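Local coordinates for protein putative LacI-family transcriptional regulator (Bacteroides fragilis, PDB 3GBV) that probably regulates transcription as a LacI-family DNA-binding protein whose two-lobed domain, related to periplasmic binding proteins, likely senses a small effector, at residues A12-K17 and N46-D51; E68-V73 and L93-I98; I100-K105 and I149-Q154; P108-F113 and K263-H268. All blocks are in the same frame, centred on the assembly; numbering follows the deposited sequence.

Contact 1: A12-K17 and N46-D51; sequences ACLLPK and NITHYD
The Tyr50 ring carries Pro16 CA over one face, where CA lies 4.0 Å from the ring centroid and 15° off the normal, a CH-pi contact. The proline runs alongside the tyrosine and reaches the phenol end, with Pro16 CG 3.7 Å from Tyr50 CZ. Leu14 crosses the tyrosine side chain at about a right angle, its CG 3.4 Å from Tyr50 CD2. The rings of Tyr50 and Phe58 of helix 55-66 meet edge-to-face. With chi1 at 70°, Tyr50 CG stands between its own N and carbonyl carbon, which turns the ring back over the neighbouring strand. Its hydroxyl is hydrogen-bonded to Ala76 O and Thr78 OG1, pinning the far end. The second flat group, the His49 imidazole, meets the ring of His18, while Lys17 CG packs 3.4 Å from His49 CB. Strands 12-16 and 46-50 run parallel in register, Ala12 beside Asn46 and Leu15 beside His49. Helix 23-37 connects them as the crossover of a beta-alpha-beta unit at one margin of the parallel sheet, strand 43-50 being outermost within the chain. Five backbone bonds form the ladder, among them Cys13 N to Asn46 O at 2.9 Å and Lys17 N to Tyr50 O at 3.1 Å. Cys13, Leu15, Ile47 and His49 face helix 23-37, whereas Ala12 and Leu14 meet helix 55-66. Thr48 OG1 is buried without a polar partner in the model.

Contact 2: E68-V73 and L93-I98; sequences EQPDGV and LGIPYI
Ile95 and Pro96 meet the backbone and side chains around Pro70, Asp71 and Val73. The CG2 branch of Ile95 does most of the touching: it rests 3.5 Å from Pro70 O and 3.8 Å from Val73 CG2. With CG1 beside the backbone N (chi1 -58°), this branch falls anti to N and faces the 68-73 segment. The Pro96 ring comes up against a carbonyl, with CD 3.4 Å from Asp71 O. Two backbone bonds flank Val73: Val73 N donates to Pro96 O at 3.0 Å, and Ile98 N donates to Val73 O at 2.7 Å. Val73 CB and Tyr97 CB lie 4.0 Å apart on one side of the sheet, but the Tyr97 ring then leads off toward helix 84-93, and its hydroxyl bonds to Ala107 O. Further out, Asp71 OD2 accepts from Thr10 N, which ties the loop before Val73 to strand 9-16. Gly94 ends helix 84-93 in a Schellman motif, and Ile95 follows directly from it. Ile98 lies on the other side, against Thr264 and Leu265 of helix 254-270. Strand 72-75, helix 84-93 and strand 97-100, paired here where both strands begin, form a beta-alpha-beta unit, the repeating unit from which the lobes of periplasmic-binding-protein-like domains are built.

Contact 3: I100-K105 and I149-Q154; sequences IDSQIK and IGSNQQ
Gln153 and Asn152 reach with their amides from the first turn of helix 152-168 to two carbonyls of the 100-105 loop, while Ser102 points its hydroxyl into the start of that helix between them. Gln153 leaves the backbone with CG anti to N (chi1 170°) and then bends at chi2, which brings NE2 to 2.8 Å from Asp101 O. The donor approaches nearly along the C=O axis, and the carbonyl oxygen sits 23° out of the amide plane. Asn152, with its CG beside the backbone N, does the same one residue earlier in the helix and two further along the loop: its ND2 lies 3.1 Å from Gln103 O. Ser102 OG accepts from Gln153 N at 3.3 Å, with a fairly straight N-H, and also packs 3.5 Å from Gln153 CB. The Asp101 carboxylate crosses Gln153 obliquely, its plane turned 39° from that of the amide. Its OD2 is 2.7 Å from a water that donates to it, and this water also bonds to Ser151 OG at 2.6 Å. Ser151 is the N-cap of the helix, its OG accepting from Gln154 N at 3.2 Å. Gln153 NE2 is also bonded to Gln115 O and its OE1 to Arg157 NE, so the amide is held at both ends. The linkage between the lobes is thus largely polar and partly water-mediated, and the helix start would probably stabilise a negative Asp101. An ethanediol, probably from the crystallisation liquor, lies about 3 Å from the Asp101 side chain at its nearest atoms, consistent with an effector-binding cleft here.

Contact 4: P108-F113 and K263-H268; sequences PPLAFF and KTLCDH
The 263-268 part of helix 254-270 packs over the 108-113 segment without a hydrogen bond between them, the CA atoms coming closest at Ala111 and Thr264, 7.9 Å apart, and widening to 9.0 Å between Leu110 CA and Leu265 CA. Side chains alone bridge the gap. Leu110 and His268 come from opposite directions, and the isopropyl end of the leucine straddles one face of the imidazole. Leu110 CD1 stands 4.0 Å above the plane of the His268 ring and over its centre; Leu110 CD2, 3.6 Å from His268 CD2, makes a CH-pi contact 27° off the ring normal. Both side chains have CG anti to N, with chi1 of 162° in Leu110 and 172° in His268, and this extends them across the gap. Leu110 CD2 also touches Leu265 CD2. The arrangement is a helix laid on the parallel sheet of a three-layer alpha-beta-alpha lobe: helix 254-270 lies against strand 111-114 and, through Thr264 and Leu265 on Ile98, against neighbouring strand 97-100. Thr264 supplies both of its branches to the sheet. Its methyl lies toward Ala111, with CG2 4.1 Å from Ala111 CB, and its OG1 meets the edge of Phe113 near the ring plane, 3.1 Å from CZ and 3.3 Å from CE2. The two side chains slide past each other in opposite directions; the slightly positive C-H edge would suit the oxygen. That hydroxyl is bonded back to Asn260 O in the preceding helical turn, and Asn260 and Ser261 also touch Phe113.

Overall arrangement
From the N terminus, contact 1 closes the crossover through helix 23-37, and contact 2 then closes that through helix 84-93; the two stand in series and are joined by strands 9-16 and 72-75, neighbours in the sheet. Contact 3 opens just past contact 2, where strand 97-100 runs into its loop, and reaches forward to helix 152-168 in the second lobe. Contact 4 opens before contact 3 has closed and ends far later, at helix 254-270, so the two cross. Contacts 1, 2 and 4 all reach the first lobe's sheet, 2 and 4 meeting through neighbouring strands 97-100 and 111-114; contact 3 ties that lobe to the other.

Contact 1: A12-K17 and N46-D51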
loop_
_atom_site.group_PDB
_atom_site.type_symbol
_atom_site.label_atom_id
_atom_site.label_comp_id
_atom_site.label_asym_id
_atom_site.label_seq_id
_atom_site.Cartn_x
_atom_site.Cartn_y
_atom_site.Cartn_z
ATOM N N ALA A 12 -17.158 -9.216 22.567
ATOM C CA ALA A 12 -17.861 -7.939 22.510
ATOM C C ALA A 12 -16.988 -6.896 21.811
ATOM O O ALA A 12 -15.856 -6.648 22.228
ATOM C CB ALA A 12 -18.219 -7.477 23.923
ATOM N N CYS A 13 -17.512 -6.291 20.753
ATOM C CA CYS A 13 -16.766 -5.275 20.014
ATOM C C CYS A 13 -17.415 -3.914 20.233
ATOM O O CYS A 13 -18.514 -3.657 19.747
ATOM C CB CYS A 13 -16.749 -5.613 18.520
ATOM S SG CYS A 13 -16.259 -7.329 18.162
ATOM N N LEU A 14 -16.731 -3.043 20.965
ATOM C CA LEU A 14 -17.266 -1.718 21.264
ATOM C C LEU A 14 -16.659 -0.666 20.342
ATOM O O LEU A 14 -15.468 -0.359 20.422
ATOM C CB LEU A 14 -16.990 -1.384 22.732
ATOM C CG LEU A 14 -17.702 -0.181 23.353
ATOM C CD1 LEU A 14 -19.213 -0.363 23.242
ATOM C CD2 LEU A 14 -17.273 -0.038 24.820
ATOM N N LEU A 15 -17.491 -0.128 19.457
ATOM C CA LEU A 15 -17.054 0.872 18.493
ATOM C C LEU A 15 -17.934 2.116 18.566
ATOM O O LEU A 15 -19.072 2.060 19.039
ATOM C CB LEU A 15 -17.134 0.296 17.076
ATOM C CG LEU A 15 -16.438 -1.034 16.783
ATOM C CD1 LEU A 15 -16.890 -1.542 15.421
ATOM C CD2 LEU A 15 -14.936 -0.853 16.822
ATOM N N PRO A 16 -17.413 3.263 18.107
ATOM C CA PRO A 16 -18.168 4.522 18.118
ATOM C C PRO A 16 -19.371 4.460 17.177
ATOM O O PRO A 16 -19.266 3.937 16.065
ATOM C CB PRO A 16 -17.143 5.547 17.627
ATOM C CG PRO A 16 -15.827 4.962 18.036
ATOM C CD PRO A 16 -16.012 3.498 17.709
ATOM N N LYS A 17 -20.512 4.985 17.619
ATOM C CA LYS A 17 -21.699 5.009 16.768
ATOM C C LYS A 17 -21.282 5.727 15.490
ATOM O O LYS A 17 -20.447 6.630 15.524
ATOM C CB LYS A 17 -22.847 5.779 17.438
ATOM C CG LYS A 17 -23.551 5.034 18.576
ATOM C CD LYS A 17 -24.537 5.950 19.307
ATOM C CE LYS A 17 -25.226 5.246 20.478
ATOM N NZ LYS A 17 -25.933 6.218 21.376
ATOM N N ASN A 46 -20.381 -9.672 19.227
ATOM C CA ASN A 46 -21.487 -8.813 19.607
ATOM C C ASN A 46 -21.061 -7.352 19.517
ATOM O O ASN A 46 -20.394 -6.815 20.406
ATOM C CB ASN A 46 -21.970 -9.144 21.019
ATOM C CG ASN A 46 -23.072 -8.219 21.477
ATOM O OD1 ASN A 46 -23.942 -7.843 20.691
ATOM N ND2 ASN A 46 -23.051 -7.851 22.753
ATOM N N ILE A 47 -21.455 -6.716 18.424
ATOM C CA ILE A 47 -21.115 -5.330 18.191
ATOM C C ILE A 47 -22.097 -4.385 18.858
ATOM O O ILE A 47 -23.304 -4.497 18.667
ATOM C CB ILE A 47 -21.107 -5.012 16.686
ATOM C CG1 ILE A 47 -20.159 -5.967 15.955
ATOM C CG2 ILE A 47 -20.703 -3.559 16.470
ATOM C CD1 ILE A 47 -20.159 -5.793 14.446
ATOM N N THR A 48 -21.581 -3.467 19.665
ATOM C CA THR A 48 -22.440 -2.473 20.291
ATOM C C THR A 48 -21.761 -1.151 20.028
ATOM O O THR A 48 -20.534 -1.060 20.055
ATOM C CB THR A 48 -22.600 -2.657 21.826
ATOM O OG1 THR A 48 -21.399 -2.258 22.496
ATOM C CG2 THR A 48 -22.915 -4.094 22.159
ATOM N N HIS A 49 -22.561 -0.135 19.751
ATOM C CA HIS A 49 -22.040 1.190 19.473
ATOM C C HIS A 49 -22.229 2.059 20.694
ATOM O O HIS A 49 -23.167 1.863 21.469
ATOM C CB HIS A 49 -22.769 1.772 18.279
ATOM C CG HIS A 49 -22.679 0.908 17.067
ATOM N ND1 HIS A 49 -21.524 0.792 16.325
ATOM C CD2 HIS A 49 -23.575 0.062 16.508
ATOM C CE1 HIS A 49 -21.713 -0.090 15.360
ATOM N NE2 HIS A 49 -22.948 -0.549 15.451
ATOM N N TYR A 50 -21.338 3.023 20.865
ATOM C CA TYR A 50 -21.405 3.893 22.022
ATOM C C TYR A 50 -21.306 5.364 21.665
ATOM O O TYR A 50 -20.746 5.725 20.626
ATOM C CB TYR A 50 -20.281 3.534 22.992
ATOM C CG TYR A 50 -18.894 3.901 22.507
ATOM C CD1 TYR A 50 -18.399 5.196 22.668
ATOM C CD2 TYR A 50 -18.053 2.941 21.935
ATOM C CE1 TYR A 50 -17.095 5.526 22.287
ATOM C CE2 TYR A 50 -16.748 3.261 21.547
ATOM C CZ TYR A 50 -16.273 4.556 21.730
ATOM O OH TYR A 50 -14.967 4.869 21.396
ATOM N N ASP A 51 -21.854 6.211 22.533
ATOM C CA ASP A 51 -21.781 7.649 22.332
ATOM C C ASP A 51 -20.399 7.972 22.874
ATOM O O ASP A 51 -20.131 7.761 24.053
ATOM C CB ASP A 51 -22.849 8.372 23.154
ATOM C CG ASP A 51 -22.978 9.836 22.773
ATOM O OD1 ASP A 51 -21.953 10.439 22.371
ATOM O OD2 ASP A 51 -24.100 10.384 22.883
#

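Contact 2: E68-V73 and L93-I98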
loop_
_atom_site.group_PDB
_atom_site.type_symbol
_atom_site.label_atom_id
_atom_site.label_comp_id
_atom_site.label_asym_id
_atom_site.label_seq_id
_atom_site.Cartn_x
_atom_site.Cartn_y
_atom_site.Cartn_z
ATOM N N GLU A 68 -22.574 -8.470 30.207
ATOM C CA GLU A 68 -22.924 -9.521 29.258
ATOM C C GLU A 68 -21.963 -10.687 29.461
ATOM O O GLU A 68 -22.130 -11.748 28.864
ATOM C CB GLU A 68 -22.840 -9.005 27.820
ATOM C CG GLU A 68 -24.098 -8.284 27.366
ATOM C CD GLU A 68 -23.861 -7.335 26.202
ATOM O OE1 GLU A 68 -24.480 -7.530 25.133
ATOM O OE2 GLU A 68 -23.062 -6.384 26.356
ATOM N N GLN A 69 -20.960 -10.480 30.310
ATOM C CA GLN A 69 -19.965 -11.506 30.620
ATOM C C GLN A 69 -19.286 -12.070 29.364
ATOM O O GLN A 69 -19.307 -13.274 29.130
ATOM C CB GLN A 69 -20.628 -12.660 31.382
ATOM C CG GLN A 69 -21.639 -12.233 32.445
ATOM C CD GLN A 69 -22.416 -13.412 33.015
ATOM O OE1 GLN A 69 -21.859 -14.260 33.711
ATOM N NE2 GLN A 69 -23.707 -13.474 32.710
ATOM N N PRO A 70 -18.664 -11.207 28.546
ATOM C CA PRO A 70 -18.007 -11.704 27.335
ATOM C C PRO A 70 -16.653 -12.356 27.605
ATOM O O PRO A 70 -15.991 -12.050 28.595
ATOM C CB PRO A 70 -17.878 -10.448 26.489
ATOM C CG PRO A 70 -17.569 -9.416 27.516
ATOM C CD PRO A 70 -18.569 -9.739 28.621
ATOM N N ASP A 71 -16.256 -13.256 26.707
ATOM C CA ASP A 71 -14.982 -13.966 26.793
ATOM C C ASP A 71 -13.850 -13.022 26.444
ATOM O O ASP A 71 -12.778 -13.061 27.048
ATOM C CB ASP A 71 -14.960 -15.124 25.802
ATOM C CG ASP A 71 -16.003 -16.153 26.110
ATOM O OD1 ASP A 71 -15.805 -16.901 27.092
ATOM O OD2 ASP A 71 -17.023 -16.197 25.384
ATOM N N GLY A 72 -14.097 -12.190 25.441
ATOM C CA GLY A 72 -13.097 -11.237 25.012
ATOM C C GLY A 72 -13.726 -9.949 24.524
ATOM O O GLY A 72 -14.920 -9.890 24.202
ATOM N N VAL A 73 -12.908 -8.909 24.467
ATOM C CA VAL A 73 -13.365 -7.610 24.020
ATOM C C VAL A 73 -12.348 -6.922 23.120
ATOM O O VAL A 73 -11.153 -6.990 23.370
ATOM C CB VAL A 73 -13.603 -6.662 25.216
ATOM C CG1 VAL A 73 -14.151 -5.330 24.717
ATOM C CG2 VAL A 73 -14.541 -7.305 26.222
ATOM N N LEU A 93 -12.072 -8.550 36.084
ATOM C CA LEU A 93 -12.844 -9.742 35.745
ATOM C C LEU A 93 -12.033 -10.762 34.954
ATOM O O LEU A 93 -12.514 -11.856 34.659
ATOM C CB LEU A 93 -14.085 -9.353 34.942
ATOM C CG LEU A 93 -15.162 -8.585 35.701
ATOM C CD1 LEU A 93 -16.233 -8.099 34.729
ATOM C CD2 LEU A 93 -15.761 -9.492 36.767
ATOM N N GLY A 94 -10.801 -10.403 34.612
ATOM C CA GLY A 94 -9.967 -11.310 33.843
ATOM C C GLY A 94 -10.436 -11.434 32.401
ATOM O O GLY A 94 -10.212 -12.462 31.756
ATOM N N ILE A 95 -11.087 -10.392 31.893
ATOM C CA ILE A 95 -11.572 -10.396 30.512
ATOM C C ILE A 95 -10.564 -9.672 29.624
ATOM O O ILE A 95 -10.440 -8.447 29.677
ATOM C CB ILE A 95 -12.954 -9.696 30.399
ATOM C CG1 ILE A 95 -13.969 -10.399 31.305
ATOM C CG2 ILE A 95 -13.442 -9.727 28.967
ATOM C CD1 ILE A 95 -15.326 -9.739 31.357
ATOM N N PRO A 96 -9.821 -10.423 28.802
ATOM C CA PRO A 96 -8.827 -9.817 27.913
ATOM C C PRO A 96 -9.462 -8.860 26.910
ATOM O O PRO A 96 -10.548 -9.125 26.386
ATOM C CB PRO A 96 -8.207 -11.025 27.222
ATOM C CG PRO A 96 -9.385 -11.967 27.118
ATOM C CD PRO A 96 -9.983 -11.858 28.504
ATOM N N TYR A 97 -8.782 -7.750 26.640
ATOM C CA TYR A 97 -9.293 -6.787 25.683
ATOM C C TYR A 97 -8.238 -6.285 24.705
ATOM O O TYR A 97 -7.044 -6.201 25.021
ATOM C CB TYR A 97 -9.955 -5.613 26.407
ATOM C CG TYR A 97 -9.044 -4.783 27.274
ATOM C CD1 TYR A 97 -8.377 -3.675 26.755
ATOM C CD2 TYR A 97 -8.914 -5.049 28.641
ATOM C CE1 TYR A 97 -7.618 -2.846 27.576
ATOM C CE2 TYR A 97 -8.152 -4.225 29.470
ATOM C CZ TYR A 97 -7.516 -3.126 28.933
ATOM O OH TYR A 97 -6.800 -2.288 29.758
ATOM N N ILE A 98 -8.705 -5.958 23.506
ATOM C CA ILE A 98 -7.847 -5.486 22.437
ATOM C C ILE A 98 -8.176 -4.057 22.010
ATOM O O ILE A 98 -9.343 -3.708 21.819
ATOM C CB ILE A 98 -7.980 -6.403 21.196
ATOM C CG1 ILE A 98 -7.469 -7.806 21.534
ATOM C CG2 ILE A 98 -7.231 -5.798 20.008
ATOM C CD1 ILE A 98 -7.684 -8.804 20.440
#

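Contact 3: I100-K105 and I149-Q154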
loop_
_atom_site.group_PDB
_atom_site.type_symbol
_atom_site.label_atom_id
_atom_site.label_comp_id
_atom_site.label_asym_id
_atom_site.label_seq_id
_atom_site.Cartn_x
_atom_site.Cartn_y
_atom_site.Cartn_z
ATOM N N ILE A 100 -7.943 -1.019 19.241
ATOM C CA ILE A 100 -7.804 -0.821 17.819
ATOM C C ILE A 100 -7.796 0.683 17.611
ATOM O O ILE A 100 -8.446 1.430 18.356
ATOM C CB ILE A 100 -8.964 -1.439 17.022
ATOM C CG1 ILE A 100 -10.300 -1.006 17.622
ATOM C CG2 ILE A 100 -8.829 -2.944 17.001
ATOM C CD1 ILE A 100 -11.513 -1.548 16.878
ATOM N N ASP A 101 -7.033 1.114 16.613
ATOM C CA ASP A 101 -6.912 2.518 16.251
ATOM C C ASP A 101 -6.076 3.365 17.215
ATOM O O ASP A 101 -5.022 3.877 16.839
ATOM C CB ASP A 101 -8.295 3.136 16.097
ATOM C CG ASP A 101 -8.240 4.470 15.424
ATOM O OD1 ASP A 101 -7.753 4.512 14.271
ATOM O OD2 ASP A 101 -8.663 5.464 16.046
ATOM N N SER A 102 -6.545 3.515 18.451
ATOM C CA SER A 102 -5.823 4.299 19.450
ATOM C C SER A 102 -5.383 3.432 20.620
ATOM O O SER A 102 -6.073 2.480 20.989
ATOM C CB SER A 102 -6.707 5.426 20.005
ATOM O OG SER A 102 -7.096 6.350 19.006
ATOM N N GLN A 103 -4.236 3.770 21.205
ATOM C CA GLN A 103 -3.724 3.054 22.371
ATOM C C GLN A 103 -4.058 3.943 23.567
ATOM O O GLN A 103 -4.325 5.136 23.405
ATOM C CB GLN A 103 -2.198 2.883 22.310
ATOM C CG GLN A 103 -1.643 2.405 20.983
ATOM C CD GLN A 103 -0.131 2.234 21.005
ATOM O OE1 GLN A 103 0.394 1.356 21.694
ATOM N NE2 GLN A 103 0.580 3.077 20.251
ATOM N N ILE A 104 -4.061 3.352 24.757
ATOM C CA ILE A 104 -4.309 4.073 26.003
ATOM C C ILE A 104 -3.162 3.600 26.892
ATOM O O ILE A 104 -3.278 2.617 27.623
ATOM C CB ILE A 104 -5.686 3.703 26.638
ATOM C CG1 ILE A 104 -6.829 4.201 25.740
ATOM C CG2 ILE A 104 -5.804 4.324 28.030
ATOM C CD1 ILE A 104 -8.221 3.959 26.294
ATOM N N LYS A 105 -2.042 4.304 26.778
ATOM C CA LYS A 105 -0.815 3.998 27.497
ATOM C C LYS A 105 -0.922 3.591 28.963
ATOM O O LYS A 105 -0.293 2.615 29.376
ATOM C CB LYS A 105 0.155 5.175 27.359
ATOM C CG LYS A 105 0.684 5.359 25.938
ATOM C CD LYS A 105 1.612 4.209 25.552
ATOM C CE LYS A 105 1.941 4.228 24.076
ATOM N NZ LYS A 105 2.417 5.568 23.662
ATOM N N ILE A 149 -10.518 16.704 20.947
ATOM C CA ILE A 149 -10.090 16.310 19.607
ATOM C C ILE A 149 -10.249 14.786 19.535
ATOM O O ILE A 149 -9.760 14.126 18.615
ATOM C CB ILE A 149 -8.620 16.709 19.341
ATOM C CG1 ILE A 149 -8.299 16.541 17.849
ATOM C CG2 ILE A 149 -7.684 15.870 20.204
ATOM C CD1 ILE A 149 -6.884 16.961 17.460
ATOM N N GLY A 150 -10.951 14.268 20.544
ATOM C CA GLY A 150 -11.262 12.852 20.705
ATOM C C GLY A 150 -10.623 11.738 19.889
ATOM O O GLY A 150 -11.314 11.072 19.110
ATOM N N SER A 151 -9.325 11.514 20.087
ATOM C CA SER A 151 -8.593 10.452 19.404
ATOM C C SER A 151 -7.093 10.577 19.636
ATOM O O SER A 151 -6.460 11.510 19.144
ATOM C CB SER A 151 -8.863 10.481 17.897
ATOM O OG SER A 151 -8.076 9.515 17.215
ATOM N N ASN A 152 -6.523 9.642 20.385
ATOM C CA ASN A 152 -5.091 9.678 20.643
ATOM C C ASN A 152 -4.310 9.486 19.347
ATOM O O ASN A 152 -3.277 10.128 19.138
ATOM C CB ASN A 152 -4.691 8.608 21.668
ATOM C CG ASN A 152 -5.140 8.955 23.077
ATOM O OD1 ASN A 152 -5.188 10.132 23.450
ATOM N ND2 ASN A 152 -5.457 7.936 23.875
ATOM N N GLN A 153 -4.802 8.602 18.480
ATOM C CA GLN A 153 -4.150 8.364 17.197
ATOM C C GLN A 153 -4.046 9.706 16.463
ATOM O O GLN A 153 -2.982 10.062 15.956
ATOM C CB GLN A 153 -4.957 7.358 16.360
ATOM C CG GLN A 153 -4.498 7.205 14.899
ATOM C CD GLN A 153 -3.226 6.386 14.737
ATOM O OE1 GLN A 153 -2.415 6.648 13.837
ATOM N NE2 GLN A 153 -3.053 5.378 15.586
ATOM N N GLN A 154 -5.150 10.452 16.428
ATOM C CA GLN A 154 -5.189 11.757 15.756
ATOM C C GLN A 154 -4.233 12.777 16.359
ATOM O O GLN A 154 -3.467 13.413 15.641
ATOM C CB GLN A 154 -6.608 12.323 15.787
ATOM C CG GLN A 154 -7.563 11.640 14.815
ATOM C CD GLN A 154 -9.002 12.038 15.052
ATOM O OE1 GLN A 154 -9.270 13.080 15.645
ATOM N NE2 GLN A 154 -9.935 11.216 14.583
HETATM O O HOH W 1 -8.253 7.983 15.182
HETATM O O HOH W 2 -8.618 7.788 21.638
#

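Contact 4: P108-F113 and K263-H268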
loop_
_atom_site.group_PDB
_atom_site.type_symbol
_atom_site.label_atom_id
_atom_site.label_comp_id
_atom_site.label_asym_id
_atom_site.label_seq_id
_atom_site.Cartn_x
_atom_site.Cartn_y
_atom_site.Cartn_z
ATOM N N PRO A 108 -2.510 -0.671 29.324
ATOM C CA PRO A 108 -2.130 -1.640 28.293
ATOM C C PRO A 108 -3.121 -2.785 28.099
ATOM O O PRO A 108 -3.625 -3.368 29.067
ATOM C CB PRO A 108 -0.754 -2.125 28.749
ATOM C CG PRO A 108 -0.790 -1.941 30.224
ATOM C CD PRO A 108 -1.476 -0.603 30.373
ATOM N N PRO A 109 -3.427 -3.107 26.829
ATOM C CA PRO A 109 -4.354 -4.177 26.460
ATOM C C PRO A 109 -3.588 -5.467 26.217
ATOM O O PRO A 109 -2.382 -5.542 26.460
ATOM C CB PRO A 109 -4.944 -3.658 25.169
ATOM C CG PRO A 109 -3.701 -3.107 24.501
ATOM C CD PRO A 109 -3.034 -2.335 25.633
ATOM N N LEU A 110 -4.300 -6.475 25.722
ATOM C CA LEU A 110 -3.691 -7.752 25.400
ATOM C C LEU A 110 -2.957 -7.543 24.089
ATOM O O LEU A 110 -1.858 -8.063 23.894
ATOM C CB LEU A 110 -4.760 -8.827 25.209
ATOM C CG LEU A 110 -4.308 -10.092 24.465
ATOM C CD1 LEU A 110 -3.333 -10.900 25.320
ATOM C CD2 LEU A 110 -5.528 -10.925 24.124
ATOM N N ALA A 111 -3.579 -6.763 23.201
ATOM C CA ALA A 111 -3.020 -6.468 21.885
ATOM C C ALA A 111 -3.599 -5.182 21.282
ATOM O O ALA A 111 -4.712 -4.763 21.622
ATOM C CB ALA A 111 -3.268 -7.637 20.948
ATOM N N PHE A 112 -2.834 -4.571 20.380
ATOM C CA PHE A 112 -3.226 -3.333 19.718
ATOM C C PHE A 112 -3.024 -3.448 18.221
ATOM O O PHE A 112 -2.022 -3.992 17.758
ATOM C CB PHE A 112 -2.392 -2.152 20.231
ATOM C CG PHE A 112 -2.519 -0.898 19.390
ATOM C CD1 PHE A 112 -3.674 -0.124 19.433
ATOM C CD2 PHE A 112 -1.482 -0.500 18.549
ATOM C CE1 PHE A 112 -3.793 1.030 18.650
ATOM C CE2 PHE A 112 -1.589 0.651 17.764
ATOM C CZ PHE A 112 -2.746 1.415 17.814
ATOM N N PHE A 113 -3.992 -2.924 17.477
ATOM C CA PHE A 113 -3.959 -2.928 16.023
ATOM C C PHE A 113 -4.289 -1.516 15.588
ATOM O O PHE A 113 -5.380 -0.999 15.876
ATOM C CB PHE A 113 -4.994 -3.901 15.447
ATOM C CG PHE A 113 -4.660 -5.345 15.674
ATOM C CD1 PHE A 113 -3.803 -6.013 14.812
ATOM C CD2 PHE A 113 -5.176 -6.031 16.771
ATOM C CE1 PHE A 113 -3.458 -7.339 15.040
ATOM C CE2 PHE A 113 -4.836 -7.357 17.007
ATOM C CZ PHE A 113 -3.975 -8.011 16.139
ATOM N N LYS A 263 -9.258 -12.626 15.385
ATOM C CA LYS A 263 -8.314 -13.728 15.231
ATOM C C LYS A 263 -7.450 -13.840 16.492
ATOM O O LYS A 263 -7.276 -14.932 17.041
ATOM C CB LYS A 263 -7.418 -13.488 14.014
ATOM C CG LYS A 263 -6.401 -14.599 13.767
ATOM C CD LYS A 263 -5.484 -14.256 12.606
ATOM C CE LYS A 263 -4.469 -15.359 12.352
ATOM N NZ LYS A 263 -3.638 -15.631 13.557
ATOM N N THR A 264 -6.923 -12.702 16.942
ATOM C CA THR A 264 -6.081 -12.653 18.135
ATOM C C THR A 264 -6.823 -13.173 19.367
ATOM O O THR A 264 -6.249 -13.870 20.194
ATOM C CB THR A 264 -5.607 -11.218 18.428
ATOM O OG1 THR A 264 -4.917 -10.685 17.283
ATOM C CG2 THR A 264 -4.673 -11.217 19.631
ATOM N N LEU A 265 -8.097 -12.825 19.490
ATOM C CA LEU A 265 -8.891 -13.281 20.619
ATOM C C LEU A 265 -9.111 -14.790 20.540
ATOM O O LEU A 265 -9.060 -15.486 21.554
ATOM C CB LEU A 265 -10.241 -12.557 20.646
ATOM C CG LEU A 265 -10.164 -11.088 21.054
ATOM C CD1 LEU A 265 -11.548 -10.433 20.983
ATOM C CD2 LEU A 265 -9.611 -11.000 22.466
ATOM N N CYS A 266 -9.352 -15.285 19.330
ATOM C CA CYS A 266 -9.578 -16.708 19.123
ATOM C C CYS A 266 -8.362 -17.526 19.515
ATOM O O CYS A 266 -8.453 -18.405 20.365
ATOM C CB CYS A 266 -9.929 -17.003 17.660
ATOM S SG CYS A 266 -11.605 -16.530 17.183
ATOM N N ASP A 267 -7.212 -17.239 18.924
ATOM C CA ASP A 267 -6.054 -18.044 19.263
ATOM C C ASP A 267 -5.499 -17.816 20.662
ATOM O O ASP A 267 -4.654 -18.577 21.124
ATOM C CB ASP A 267 -4.962 -17.916 18.187
ATOM C CG ASP A 267 -4.683 -16.496 17.805
ATOM O OD1 ASP A 267 -4.007 -16.291 16.769
ATOM O OD2 ASP A 267 -5.130 -15.591 18.541
ATOM N N HIS A 268 -5.985 -16.792 21.353
ATOM C CA HIS A 268 -5.529 -16.549 22.713
ATOM C C HIS A 268 -6.416 -17.314 23.683
ATOM O O HIS A 268 -5.930 -17.998 24.581
ATOM C CB HIS A 268 -5.591 -15.064 23.062
ATOM C CG HIS A 268 -5.316 -14.776 24.505
ATOM N ND1 HIS A 268 -4.100 -15.037 25.098
ATOM C CD2 HIS A 268 -6.104 -14.256 25.477
ATOM C CE1 HIS A 268 -4.148 -14.691 26.373
ATOM N NE2 HIS A 268 -5.353 -14.215 26.627
#